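Local coordinates for molybdopterin biosynthesis protein (Mycobacterium abscessus, PDB 3TCR) that probably takes part in building the molybdenum cofactor, through a domain of the kind that binds molybdopterin, at residues 48-53 / 81-86. Residues are numbered along the deposited sequence; the frame is centred on the assembly and turned at random.
Sequences VVIVND and VVVVEN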
# COMPACT_ATOMS: atom_id res chain seq x y z
N VAL A 48 -14.14 16.92 -12.35
CA VAL A 48 -12.73 17.14 -12.22
C VAL A 48 -12.47 18.29 -11.28
O VAL A 48 -13.05 19.39 -11.43
CB VAL A 48 -12.11 17.49 -13.58
CG1 VAL A 48 -10.59 17.61 -13.45
CG2 VAL A 48 -12.51 16.44 -14.59
N VAL A 49 -11.60 18.05 -10.30
CA VAL A 49 -11.18 19.07 -9.35
C VAL A 49 -9.69 19.35 -9.58
O VAL A 49 -8.87 18.49 -9.34
CB VAL A 49 -11.39 18.60 -7.89
CG1 VAL A 49 -10.92 19.69 -6.91
CG2 VAL A 49 -12.85 18.24 -7.65
N ILE A 50 -9.35 20.54 -10.07
CA ILE A 50 -7.95 20.93 -10.30
C ILE A 50 -7.45 21.51 -9.01
O ILE A 50 -8.02 22.48 -8.53
CB ILE A 50 -7.83 22.03 -11.38
CG1 ILE A 50 -8.33 21.51 -12.73
CG2 ILE A 50 -6.40 22.57 -11.44
CD1 ILE A 50 -7.65 20.24 -13.19
N VAL A 51 -6.42 20.91 -8.43
CA VAL A 51 -5.87 21.40 -7.17
C VAL A 51 -4.54 22.07 -7.49
O VAL A 51 -3.51 21.40 -7.63
CB VAL A 51 -5.66 20.28 -6.11
CG1 VAL A 51 -5.09 20.89 -4.82
CG2 VAL A 51 -6.96 19.50 -5.86
N ASN A 52 -4.57 23.39 -7.64
CA ASN A 52 -3.40 24.14 -8.07
C ASN A 52 -3.46 25.61 -7.69
O ASN A 52 -4.31 26.34 -8.19
CB ASN A 52 -3.29 24.01 -9.59
CG ASN A 52 -1.93 24.41 -10.11
OD1 ASN A 52 -1.51 25.57 -10.04
ND2 ASN A 52 -1.23 23.44 -10.64
N ASP A 53 -2.56 26.07 -6.83
CA ASP A 53 -2.56 27.51 -6.43
C ASP A 53 -2.47 28.49 -7.57
O ASP A 53 -3.15 29.50 -7.56
CB ASP A 53 -1.41 27.80 -5.49
CG ASP A 53 -1.56 27.12 -4.21
OD1 ASP A 53 -2.72 27.02 -3.74
OD2 ASP A 53 -0.55 26.64 -3.67
N VAL A 81 -15.79 21.25 -14.12
CA VAL A 81 -14.42 21.33 -13.62
C VAL A 81 -14.45 22.39 -12.52
O VAL A 81 -15.10 23.43 -12.67
CB VAL A 81 -13.42 21.75 -14.76
CG1 VAL A 81 -11.98 21.93 -14.26
CG2 VAL A 81 -13.43 20.71 -15.87
N VAL A 82 -13.80 22.10 -11.40
CA VAL A 82 -13.67 23.02 -10.29
C VAL A 82 -12.19 23.27 -10.10
O VAL A 82 -11.39 22.32 -10.14
CB VAL A 82 -14.28 22.43 -8.98
CG1 VAL A 82 -14.10 23.41 -7.80
CG2 VAL A 82 -15.77 22.14 -9.15
N VAL A 83 -11.80 24.53 -9.91
CA VAL A 83 -10.43 24.88 -9.57
C VAL A 83 -10.36 25.32 -8.10
O VAL A 83 -11.14 26.15 -7.68
CB VAL A 83 -9.87 26.02 -10.46
CG1 VAL A 83 -8.41 26.33 -10.04
CG2 VAL A 83 -9.91 25.61 -11.94
N VAL A 84 -9.45 24.74 -7.33
CA VAL A 84 -9.25 25.15 -5.95
C VAL A 84 -7.76 25.29 -5.69
O VAL A 84 -6.91 24.76 -6.44
CB VAL A 84 -9.80 24.09 -4.94
CG1 VAL A 84 -11.32 23.93 -5.05
CG2 VAL A 84 -9.09 22.75 -5.12
N GLU A 85 -7.45 26.02 -4.62
CA GLU A 85 -6.10 26.14 -4.10
C GLU A 85 -5.72 24.88 -3.36
O GLU A 85 -6.57 24.06 -3.05
CB GLU A 85 -6.03 27.31 -3.11
CG GLU A 85 -6.28 28.67 -3.73
CD GLU A 85 -6.40 29.82 -2.71
OE1 GLU A 85 -7.07 29.66 -1.67
OE2 GLU A 85 -5.86 30.89 -2.96
N ASN A 86 -4.44 24.79 -3.01
CA ASN A 86 -3.94 23.75 -2.11
C ASN A 86 -4.30 24.09 -0.71
O ASN A 86 -3.46 24.57 0.07
CB ASN A 86 -2.41 23.60 -2.21
CG ASN A 86 -2.01 22.42 -3.05
OD1 ASN A 86 -2.30 21.26 -2.70
ND2 ASN A 86 -1.43 22.69 -4.20
O HOH W 1 -0.77 21.45 -7.13
O HOH W 2 -0.08 24.17 -6.41
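Val-82 O receives the backbone N-H of Ile-50 at 2.7 Å, and the CA-H of Val-49 also approaches this oxygen, with CA 3.4 Å away. The bond belongs to two parallel strands, 44-51 and 76-84, which helix 64-73 connects in a beta-alpha-beta crossover of the MoCF_biosynth family domain. Here valines and one isoleucine fill the paired strands, and Asn-52, Asp-53, Glu-85 and Asn-86 follow them. The ladder alternates direction: Val-82 N donates to Val-48 O, Val-84 N to Ile-50 O and Asn-52 N to Val-84 O. On one face, chi1 of -64° sets Val-84 CG1 opposite the carbonyl carbon and leaves CG2 flanked by both backbone arms; CG2 touches Val-49 CG1 and Val-51 CG2, each at 4.0 Å, against helix 88-100, where Val-49 meets Ala-94 and Val-51 and Val-84 meet Ile-91. The other face pairs Ile-50 CG1 with Val-81 CG1 at 4.0 Å. Asp-53 joins the loops that follow the strands: its OD1 accepts Asn-86 N at 2.9 Å from above the carboxylate plane, while OD2 forms a salt bridge with Arg-117. Asn-86 lies across Val-51, its OD1 3.5 Å from Val-51 CG1 and weakly hydrogen-bonded to Val-119 N. One water accepts from Asn-86 ND2 and donates to Val-51 O, the latter bond 2.8 Å long.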